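Local atomic coordinates of bifunctional autolysin (Staphylococcus aureus subsp. aureus Mu50, PDB entry 6FXO), a protein that is a glycoside hydrolase family 73 N-acetylglucosaminidase that probably cleaves the glycan strands of peptidoglycan in the staphylococcal cell wall. Residues Lys6-Gly11 and Asp239-Lys244; Lys61-Arg66 and Trp216-Ala221; Thr141-Val146 and Tyr163-Gly168. All coordinates share one frame; numbering follows the deposited sequence.

Interactions 1 and 2 are neighbours, with centres about 16 Å apart, whereas the centre of interaction 3 is about 44 Å from that of interaction 1. Interaction 1 pairs the terminal strands near the surface, mainly through backbone hydrogen bonds. Interaction 2 is fully buried, built from Gln63 on two alanine methyls, with one hydrogen bond between the Gln63 and Asn218 amides. The two meet at Phe64, which packs on Ile240 and Pro241, and at Arg66, whose NH1 forms a salt bridge with Asp239. Interaction 3, far from the centre of the chain yet largely buried, relies on a CH-pi contact of a methylene of the exposed Lys165 with a tyrosine ring.

Interaction 1. Residues Lys6-Gly11 and Asp239-Lys244; sequences KYNQTG and DIPQYK
Asp239 and Lys6 begin the pairing with side chains running alongside one another, yet Lys6 NZ stays 4.3 Å from Asp239 OD2, near without pairing; that oxygen takes its charged partners from Lys197 and Arg66. Ile240 bonds to the residues flanking Tyr7, as expected in a parallel pair: its N reaches Lys6 O at 3.0 Å and its O receives Asn8 N at 3.1 Å. On the same face, Ile240 CD1 lies 3.8 Å from Tyr7 CE1. Pro241 points its backbone away from strand 4-9, so its missing N-H costs the pairing nothing, and turns its ring to the other face, against the Asn8 amide. The next bond is made by Gln242, whose N meets Asn8 O at 2.6 Å. Its side chain slants past the Tyr7 ring, the amide tilted 53° to it, and lies alongside that of Gln9 with the two amides nearly perpendicular. Gln242 O is gripped twice, by Thr10 N at 3.0 Å and by Thr10 OG1 at 2.7 Å; a chi1 of 55° brings this hydroxyl round to the carbonyl already used by its own N-H. Tyr243 turns away, and its OH bonds to Tyr196. The resulting two-stranded parallel sheet joins the N- and C-terminal ends of the chain. Strand 237-242 is its inner member, with Ile240 packed on helix 51-56 and Phe64, while strand 4-9 runs along its outer side.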
loop_
_atom_site.group_PDB
_atom_site.type_symbol
_atom_site.label_atom_id
_atom_site.label_comp_id
_atom_site.label_asym_id
_atom_site.label_seq_id
_atom_site.Cartn_x
_atom_site.Cartn_y
_atom_site.Cartn_z
ATOM N N LYS A 6 -16.790 -8.247 -1.746
ATOM C CA LYS A 6 -17.747 -7.503 -2.463
ATOM C C LYS A 6 -17.346 -7.537 -3.978
ATOM O O LYS A 6 -16.166 -7.449 -4.309
ATOM C CB LYS A 6 -17.694 -6.058 -1.963
ATOM C CG LYS A 6 -18.831 -5.227 -2.503
ATOM C CD LYS A 6 -18.315 -3.873 -2.835
ATOM C CE LYS A 6 -19.348 -3.014 -3.485
ATOM N NZ LYS A 6 -18.755 -1.706 -3.766
ATOM N N TYR A 7 -18.314 -7.690 -4.856
ATOM C CA TYR A 7 -18.065 -7.732 -6.319
ATOM C C TYR A 7 -18.827 -6.593 -7.063
ATOM O O TYR A 7 -20.055 -6.597 -7.083
ATOM C CB TYR A 7 -18.482 -9.068 -6.947
ATOM C CG TYR A 7 -17.748 -10.281 -6.419
ATOM C CD1 TYR A 7 -16.622 -10.776 -7.069
ATOM C CD2 TYR A 7 -18.192 -10.952 -5.288
ATOM C CE1 TYR A 7 -15.959 -11.906 -6.605
ATOM C CE2 TYR A 7 -17.544 -12.087 -4.822
ATOM C CZ TYR A 7 -16.425 -12.556 -5.481
ATOM O OH TYR A 7 -15.762 -13.643 -4.973
ATOM N N ASN A 8 -18.090 -5.616 -7.658
ATOM C CA ASN A 8 -18.683 -4.497 -8.387
ATOM C C ASN A 8 -18.723 -4.808 -9.882
ATOM O O ASN A 8 -17.693 -4.792 -10.542
ATOM C CB ASN A 8 -17.909 -3.187 -8.079
ATOM C CG ASN A 8 -17.537 -2.312 -9.262
ATOM O OD1 ASN A 8 -18.413 -1.661 -9.838
ATOM N ND2 ASN A 8 -16.255 -2.183 -9.646
ATOM N N GLN A 9 -19.914 -5.105 -10.412
ATOM C CA GLN A 9 -20.035 -5.410 -11.827
ATOM C C GLN A 9 -20.178 -4.193 -12.696
ATOM O O GLN A 9 -21.267 -3.635 -12.803
ATOM C CB GLN A 9 -21.228 -6.355 -12.061
ATOM C CG GLN A 9 -20.829 -7.815 -12.205
ATOM C CD GLN A 9 -21.772 -8.719 -11.451
ATOM O OE1 GLN A 9 -22.735 -9.260 -12.001
ATOM N NE2 GLN A 9 -21.509 -8.874 -10.150
ATOM N N THR A 10 -19.075 -3.769 -13.320
ATOM C CA THR A 10 -19.146 -2.599 -14.179
ATOM C C THR A 10 -20.121 -2.870 -15.322
ATOM O O THR A 10 -20.787 -1.961 -15.814
ATOM C CB THR A 10 -17.746 -2.280 -14.730
ATOM O OG1 THR A 10 -17.233 -3.445 -15.383
ATOM C CG2 THR A 10 -16.783 -1.830 -13.643
ATOM N N GLY A 11 -20.195 -4.138 -15.733
ATOM C CA GLY A 11 -21.090 -4.532 -16.816
ATOM C C GLY A 11 -20.400 -4.267 -18.131
ATOM O O GLY A 11 -20.924 -4.518 -19.214
ATOM N N ASP A 239 -12.511 -6.476 -2.468
ATOM C CA ASP A 239 -13.373 -5.762 -3.438
ATOM C C ASP A 239 -12.833 -5.996 -4.819
ATOM O O ASP A 239 -11.811 -5.428 -5.162
ATOM C CB ASP A 239 -13.245 -4.253 -3.128
ATOM C CG ASP A 239 -14.262 -3.285 -3.719
ATOM O OD1 ASP A 239 -14.728 -3.526 -4.856
ATOM O OD2 ASP A 239 -14.492 -2.220 -3.102
ATOM N N ILE A 240 -13.532 -6.814 -5.600
ATOM C CA ILE A 240 -13.216 -7.202 -6.932
ATOM C C ILE A 240 -14.086 -6.623 -8.074
ATOM O O ILE A 240 -15.292 -6.852 -8.144
ATOM C CB ILE A 240 -13.223 -8.764 -6.933
ATOM C CG1 ILE A 240 -12.339 -9.328 -5.776
ATOM C CG2 ILE A 240 -12.763 -9.327 -8.272
ATOM C CD1 ILE A 240 -12.461 -10.860 -5.580
ATOM N N PRO A 241 -13.489 -5.795 -8.918
ATOM C CA PRO A 241 -14.235 -5.222 -10.053
ATOM C C PRO A 241 -14.675 -6.330 -11.003
ATOM O O PRO A 241 -13.895 -7.269 -11.164
ATOM C CB PRO A 241 -13.202 -4.330 -10.754
ATOM C CG PRO A 241 -12.179 -4.010 -9.687
ATOM C CD PRO A 241 -12.102 -5.271 -8.856
ATOM N N GLN A 242 -15.849 -6.264 -11.654
ATOM C CA GLN A 242 -16.143 -7.387 -12.542
ATOM C C GLN A 242 -16.440 -6.856 -13.931
ATOM O O GLN A 242 -17.088 -5.821 -14.067
ATOM C CB GLN A 242 -17.340 -8.218 -12.049
ATOM C CG GLN A 242 -17.106 -9.045 -10.789
ATOM C CD GLN A 242 -17.945 -10.305 -10.800
ATOM O OE1 GLN A 242 -19.162 -10.273 -10.616
ATOM N NE2 GLN A 242 -17.298 -11.459 -10.943
ATOM N N TYR A 243 -15.955 -7.560 -14.958
ATOM C CA TYR A 243 -16.201 -7.127 -16.329
ATOM C C TYR A 243 -16.945 -8.258 -17.024
ATOM O O TYR A 243 -16.596 -9.418 -16.805
ATOM C CB TYR A 243 -14.863 -6.863 -17.073
ATOM C CG TYR A 243 -13.846 -5.961 -16.387
ATOM C CD1 TYR A 243 -13.980 -4.584 -16.409
ATOM C CD2 TYR A 243 -12.735 -6.496 -15.748
ATOM C CE1 TYR A 243 -13.038 -3.758 -15.817
ATOM C CE2 TYR A 243 -11.775 -5.674 -15.150
ATOM C CZ TYR A 243 -11.931 -4.316 -15.193
ATOM O OH TYR A 243 -10.946 -3.556 -14.645
ATOM N N LYS A 244 -17.947 -7.939 -17.864
ATOM C CA LYS A 244 -18.684 -9.009 -18.553
ATOM C C LYS A 244 -19.315 -8.587 -19.891
ATOM O O LYS A 244 -18.554 -8.116 -20.765
ATOM C CB LYS A 244 -19.749 -9.640 -17.617
ATOM C CG LYS A 244 -19.211 -10.795 -16.766
ATOM C CD LYS A 244 -20.218 -11.917 -16.488
ATOM C CE LYS A 244 -19.584 -12.985 -15.619
ATOM N NZ LYS A 244 -20.506 -14.115 -15.309
ATOM O OXT LYS A 244 -20.546 -8.739 -20.060
#

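Interaction 2. Residues Lys61-Arg66 and Trp216-Ala221; sequences KYQFLR and WANINA
Gln63 meets helix 216-231 across the face formed by Ala217 and Ala221, one helical turn apart. The tight part is here: the methyl of Ala221 approaches Gln63 N to 3.5 Å, and Ala217 CB lies 3.8 Å from Gln63 CB. With chi1 at 64°, CG is tucked between the backbone N and the carbonyl carbon, and the chain then extends along the helix surface until the amide reaches Asn218. There Gln63 NE2 donates to Asn218 OD1 at 3.0 Å, a nearly straight bond (166°); the donor lies in the carbonyl plane of Asn218 and the acceptor close to the amide plane of Gln63, although the two planes are 71° apart. NE2 also donates to Leu60 O, so this buried amide nitrogen has two acceptors, which should fix the rotation of the amide. Tyr62 makes the looser side, itself buried, touching Ala221 through its CB and backbone, not its ring; the ring leads off toward Tyr228 and Phe238, and its OH accepts from Gly235 N. The contact is a 3-10 turn set on a small-residue helix face, and it packs Tyr62 and Gln63 against a helix of the family 73 domain, a member of the lysozyme clan.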
loop_
_atom_site.group_PDB
_atom_site.type_symbol
_atom_site.label_atom_id
_atom_site.label_comp_id
_atom_site.label_asym_id
_atom_site.label_seq_id
_atom_site.Cartn_x
_atom_site.Cartn_y
_atom_site.Cartn_z
ATOM N N LYS A 61 -4.829 -12.073 -5.101
ATOM C CA LYS A 61 -6.065 -11.432 -4.655
ATOM C C LYS A 61 -5.820 -10.281 -3.657
ATOM O O LYS A 61 -6.717 -9.521 -3.429
ATOM C CB LYS A 61 -7.115 -12.416 -4.066
ATOM C CG LYS A 61 -6.643 -13.336 -2.904
ATOM C CD LYS A 61 -7.729 -14.411 -2.552
ATOM C CE LYS A 61 -7.404 -15.300 -1.353
ATOM N NZ LYS A 61 -8.448 -16.353 -1.055
ATOM N N TYR A 62 -4.581 -10.129 -3.097
ATOM C CA TYR A 62 -4.404 -9.043 -2.164
ATOM C C TYR A 62 -4.542 -7.655 -2.731
ATOM O O TYR A 62 -4.626 -6.719 -1.943
ATOM C CB TYR A 62 -3.254 -9.300 -1.113
ATOM C CG TYR A 62 -3.633 -10.282 -0.001
ATOM C CD1 TYR A 62 -3.735 -11.644 -0.256
ATOM C CD2 TYR A 62 -3.968 -9.839 1.279
ATOM C CE1 TYR A 62 -4.168 -12.535 0.711
ATOM C CE2 TYR A 62 -4.401 -10.743 2.296
ATOM C CZ TYR A 62 -4.486 -12.065 1.995
ATOM O OH TYR A 62 -4.792 -12.952 3.003
ATOM N N GLN A 63 -4.563 -7.514 -4.120
ATOM C CA GLN A 63 -4.706 -6.213 -4.742
ATOM C C GLN A 63 -6.139 -5.729 -4.537
ATOM O O GLN A 63 -6.425 -4.564 -4.741
ATOM C CB GLN A 63 -4.311 -6.193 -6.237
ATOM C CG GLN A 63 -5.122 -7.034 -7.216
ATOM C CD GLN A 63 -4.206 -7.203 -8.417
ATOM O OE1 GLN A 63 -4.079 -6.252 -9.292
ATOM N NE2 GLN A 63 -3.522 -8.436 -8.458
ATOM N N PHE A 64 -7.012 -6.655 -4.237
ATOM C CA PHE A 64 -8.432 -6.357 -3.973
ATOM C C PHE A 64 -8.720 -6.197 -2.461
ATOM O O PHE A 64 -9.863 -5.960 -2.078
ATOM C CB PHE A 64 -9.374 -7.324 -4.614
ATOM C CG PHE A 64 -9.054 -7.686 -6.038
ATOM C CD1 PHE A 64 -9.118 -6.716 -7.079
ATOM C CD2 PHE A 64 -8.655 -8.968 -6.360
ATOM C CE1 PHE A 64 -8.776 -7.060 -8.333
ATOM C CE2 PHE A 64 -8.314 -9.293 -7.662
ATOM C CZ PHE A 64 -8.374 -8.342 -8.641
ATOM N N LEU A 65 -7.696 -6.393 -1.608
ATOM C CA LEU A 65 -7.939 -6.233 -0.179
ATOM C C LEU A 65 -8.267 -4.711 0.099
ATOM O O LEU A 65 -7.563 -3.852 -0.416
ATOM C CB LEU A 65 -6.679 -6.634 0.666
ATOM C CG LEU A 65 -6.703 -6.405 2.177
ATOM C CD1 LEU A 65 -7.480 -7.602 2.921
ATOM C CD2 LEU A 65 -5.284 -6.116 2.764
ATOM N N ARG A 66 -9.265 -4.390 0.923
ATOM C CA ARG A 66 -9.534 -2.991 1.201
ATOM C C ARG A 66 -8.630 -2.419 2.302
ATOM O O ARG A 66 -8.631 -2.844 3.440
ATOM C CB ARG A 66 -11.033 -2.761 1.579
ATOM C CG ARG A 66 -12.078 -3.005 0.477
ATOM C CD ARG A 66 -12.356 -1.815 -0.496
ATOM N NE ARG A 66 -13.001 -0.720 0.226
ATOM C CZ ARG A 66 -14.298 -0.403 0.187
ATOM N NH1 ARG A 66 -15.137 -1.112 -0.555
ATOM N NH2 ARG A 66 -14.765 0.585 0.931
ATOM N N TRP A 216 2.475 -3.359 -11.289
ATOM C CA TRP A 216 2.501 -2.695 -9.987
ATOM C C TRP A 216 1.473 -3.169 -8.897
ATOM O O TRP A 216 1.890 -3.152 -7.764
ATOM C CB TRP A 216 2.261 -1.217 -10.229
ATOM C CG TRP A 216 2.433 -0.325 -8.943
ATOM C CD1 TRP A 216 3.579 0.283 -8.492
ATOM C CD2 TRP A 216 1.398 -0.024 -7.961
ATOM N NE1 TRP A 216 3.332 0.953 -7.287
ATOM C CE2 TRP A 216 1.993 0.761 -6.949
ATOM C CE3 TRP A 216 0.035 -0.337 -7.883
ATOM C CZ2 TRP A 216 1.263 1.247 -5.863
ATOM C CZ3 TRP A 216 -0.712 0.172 -6.836
ATOM C CH2 TRP A 216 -0.091 0.964 -5.835
ATOM N N ALA A 217 0.171 -3.532 -9.213
ATOM C CA ALA A 217 -0.720 -3.956 -8.126
ATOM C C ALA A 217 -0.348 -5.395 -7.796
ATOM O O ALA A 217 -0.538 -5.831 -6.638
ATOM C CB ALA A 217 -2.257 -3.835 -8.475
ATOM N N ASN A 218 0.084 -6.140 -8.819
ATOM C CA ASN A 218 0.483 -7.540 -8.572
ATOM C C ASN A 218 1.759 -7.620 -7.683
ATOM O O ASN A 218 1.854 -8.459 -6.789
ATOM C CB ASN A 218 0.798 -8.335 -9.865
ATOM C CG ASN A 218 -0.279 -8.383 -10.902
ATOM O OD1 ASN A 218 -1.448 -8.584 -10.558
ATOM N ND2 ASN A 218 0.044 -8.325 -12.209
ATOM N N ILE A 219 2.708 -6.730 -7.920
ATOM C CA ILE A 219 3.903 -6.790 -7.111
ATOM C C ILE A 219 3.569 -6.425 -5.696
ATOM O O ILE A 219 3.941 -7.165 -4.788
ATOM C CB ILE A 219 4.986 -5.871 -7.713
ATOM C CG1 ILE A 219 5.624 -6.531 -8.924
ATOM C CG2 ILE A 219 6.041 -5.442 -6.686
ATOM C CD1 ILE A 219 6.449 -5.475 -9.587
ATOM N N ASN A 220 2.803 -5.275 -5.525
ATOM C CA ASN A 220 2.442 -4.854 -4.225
ATOM C C ASN A 220 1.510 -5.894 -3.551
ATOM O O ASN A 220 1.547 -6.017 -2.319
ATOM C CB ASN A 220 1.937 -3.432 -4.284
ATOM C CG ASN A 220 3.106 -2.509 -4.675
ATOM O OD1 ASN A 220 3.926 -2.255 -3.798
ATOM N ND2 ASN A 220 3.283 -1.973 -5.951
ATOM N N ALA A 221 0.713 -6.646 -4.318
ATOM C CA ALA A 221 -0.099 -7.573 -3.662
ATOM C C ALA A 221 0.815 -8.659 -3.067
ATOM O O ALA A 221 0.515 -9.132 -1.946
ATOM C CB ALA A 221 -1.168 -8.190 -4.522
#

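Interaction 3. Residues Thr141-Val146 and Tyr163-Gly168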
loop_
_atom_site.group_PDB
_atom_site.type_symbol
_atom_site.label_atom_id
_atom_site.label_comp_id
_atom_site.label_asym_id
_atom_site.label_seq_id
_atom_site.Cartn_x
_atom_site.Cartn_y
_atom_site.Cartn_z
ATOM N N THR A 141 19.858 13.927 22.435
ATOM C CA THR A 141 18.423 13.671 22.369
ATOM C C THR A 141 17.964 13.596 20.927
ATOM O O THR A 141 18.487 14.294 20.058
ATOM C CB THR A 141 17.658 14.672 23.247
ATOM O OG1 THR A 141 17.661 14.178 24.589
ATOM C CG2 THR A 141 16.226 14.915 22.755
ATOM N N LYS A 142 16.940 12.772 20.698
ATOM C CA LYS A 142 16.405 12.594 19.361
ATOM C C LYS A 142 14.905 12.573 19.124
ATOM O O LYS A 142 14.142 11.961 19.870
ATOM C CB LYS A 142 16.930 11.231 18.865
ATOM C CG LYS A 142 17.215 10.187 19.990
ATOM C CD LYS A 142 16.041 9.198 20.316
ATOM C CE LYS A 142 16.394 8.056 21.279
ATOM N NZ LYS A 142 15.233 7.143 21.643
ATOM N N TYR A 143 14.519 13.223 18.016
ATOM C CA TYR A 143 13.148 13.355 17.531
ATOM C C TYR A 143 13.093 12.262 16.389
ATOM O O TYR A 143 14.144 11.942 15.858
ATOM C CB TYR A 143 12.922 14.840 17.130
ATOM C CG TYR A 143 13.005 15.808 18.309
ATOM C CD1 TYR A 143 14.232 16.220 18.834
ATOM C CD2 TYR A 143 11.858 16.315 18.911
ATOM C CE1 TYR A 143 14.311 17.094 19.908
ATOM C CE2 TYR A 143 11.922 17.196 19.987
ATOM C CZ TYR A 143 13.154 17.581 20.487
ATOM O OH TYR A 143 13.227 18.442 21.563
ATOM N N HIS A 144 11.905 11.694 16.033
ATOM C CA HIS A 144 11.728 10.642 14.996
ATOM C C HIS A 144 10.789 10.805 13.776
ATOM O O HIS A 144 9.922 11.665 13.767
ATOM C CB HIS A 144 11.276 9.384 15.755
ATOM C CG HIS A 144 12.196 8.958 16.834
ATOM N ND1 HIS A 144 13.112 7.929 16.656
ATOM C CD2 HIS A 144 12.361 9.412 18.100
ATOM C CE1 HIS A 144 13.799 7.789 17.783
ATOM N NE2 HIS A 144 13.374 8.664 18.662
ATOM N N ASN A 145 10.953 9.910 12.755
ATOM C CA ASN A 145 10.130 9.969 11.559
ATOM C C ASN A 145 10.006 8.631 10.925
ATOM O O ASN A 145 10.909 8.225 10.188
ATOM C CB ASN A 145 10.785 10.813 10.535
ATOM C CG ASN A 145 9.806 11.626 9.802
ATOM O OD1 ASN A 145 8.825 11.118 9.226
ATOM N ND2 ASN A 145 10.046 12.873 9.718
ATOM N N VAL A 146 8.927 7.927 11.201
ATOM C CA VAL A 146 8.884 6.631 10.539
ATOM C C VAL A 146 8.192 6.642 9.166
ATOM O O VAL A 146 8.083 5.592 8.522
ATOM C CB VAL A 146 8.296 5.589 11.498
ATOM C CG1 VAL A 146 9.107 5.542 12.784
ATOM C CG2 VAL A 146 6.834 5.898 11.800
ATOM N N TYR A 163 10.852 18.363 11.010
ATOM C CA TYR A 163 9.404 18.248 11.050
ATOM C C TYR A 163 9.038 17.499 12.286
ATOM O O TYR A 163 8.126 17.873 13.021
ATOM C CB TYR A 163 8.911 17.503 9.812
ATOM C CG TYR A 163 7.440 17.696 9.541
ATOM C CD1 TYR A 163 7.006 18.505 8.505
ATOM C CD2 TYR A 163 6.481 17.056 10.311
ATOM C CE1 TYR A 163 5.653 18.671 8.237
ATOM C CE2 TYR A 163 5.127 17.213 10.057
ATOM C CZ TYR A 163 4.716 18.022 9.016
ATOM O OH TYR A 163 3.375 18.171 8.759
ATOM N N ALA A 164 9.768 16.420 12.503
ATOM C CA ALA A 164 9.563 15.570 13.651
ATOM C C ALA A 164 9.832 16.328 14.915
ATOM O O ALA A 164 9.173 16.086 15.922
ATOM C CB ALA A 164 10.478 14.370 13.567
ATOM N N LYS A 165 10.809 17.247 14.876
ATOM C CA LYS A 165 11.079 17.995 16.088
ATOM C C LYS A 165 9.921 18.935 16.390
ATOM O O LYS A 165 9.541 19.115 17.545
ATOM C CB LYS A 165 12.382 18.820 15.929
ATOM C CG LYS A 165 13.100 19.173 17.237
ATOM C CD LYS A 165 13.738 20.574 17.194
ATOM C CE LYS A 165 14.780 20.837 18.269
ATOM N NZ LYS A 165 16.172 20.869 17.712
ATOM N N GLN A 166 9.354 19.517 15.326
ATOM C CA GLN A 166 8.232 20.441 15.429
ATOM C C GLN A 166 6.911 19.919 15.958
ATOM O O GLN A 166 6.170 20.669 16.590
ATOM C CB GLN A 166 7.959 21.097 14.042
ATOM C CG GLN A 166 8.544 22.501 13.753
ATOM C CD GLN A 166 7.728 23.690 14.254
ATOM O OE1 GLN A 166 6.666 24.023 13.721
ATOM N NE2 GLN A 166 8.263 24.390 15.252
ATOM N N ALA A 167 6.619 18.636 15.703
ATOM C CA ALA A 167 5.393 18.007 16.149
ATOM C C ALA A 167 5.541 17.182 17.395
ATOM O O ALA A 167 4.648 16.404 17.714
ATOM C CB ALA A 167 4.833 17.142 15.032
ATOM N N GLY A 168 6.676 17.303 18.077
ATOM C CA GLY A 168 6.873 16.528 19.282
ATOM C C GLY A 168 7.133 15.043 19.104
ATOM O O GLY A 168 6.921 14.308 20.062
#
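The extended backbone around Tyr143 and His144 runs past the last turn of helix 158-166, with Tyr143 CA 5.3 Å from Lys165 CA and His144 CA 5.5 Å from Ala164 CA. The largest part of the contact is the Tyr143 ring laid against Lys165. Lys165 CG sits over the middle of one ring face, 3.3 Å from the centroid and only 2° from the ring normal, which makes a well-centred CH-pi contact. Two features place it there: in Lys165 a chi1 of -155° swings CG away from the backbone N, and a bend at chi2 then carries the rest of the chain across the ring, so that CE passes 4.1 Å from Tyr143 CE1. Near the base of the ring, Tyr143 CD2 packs on Lys165 CA at 3.4 Å, so the tyrosine covers the lysine backbone as well as its chain. Ala164 offers its methyl to the loop, Ala164 CB lying 4.3 Å from Tyr143 CB, and Asn145 ND2 lies 4.2 Å from Ala164 CB. Asn145 is itself fixed by its polar end, OD1 accepting from Ile149 N and ND2 donating weakly to Gly160 O in the same helix. His144 points the other way and packs on Val172 and Ala175 of helix 172-180, while its ND1 bonds to Ala125 O of helix 123-126. Beyond Ala167, Gly168 follows with a positive phi, and the backbone of Trp169 bonds to that of His144. Across the two segments the chemistry is therefore that of shape and dispersion: the methylenes of an exposed lysine shield an aromatic face, while His144 ND1 and the Asn145 amide find their partners elsewhere in the fold, that of ND2 being weak.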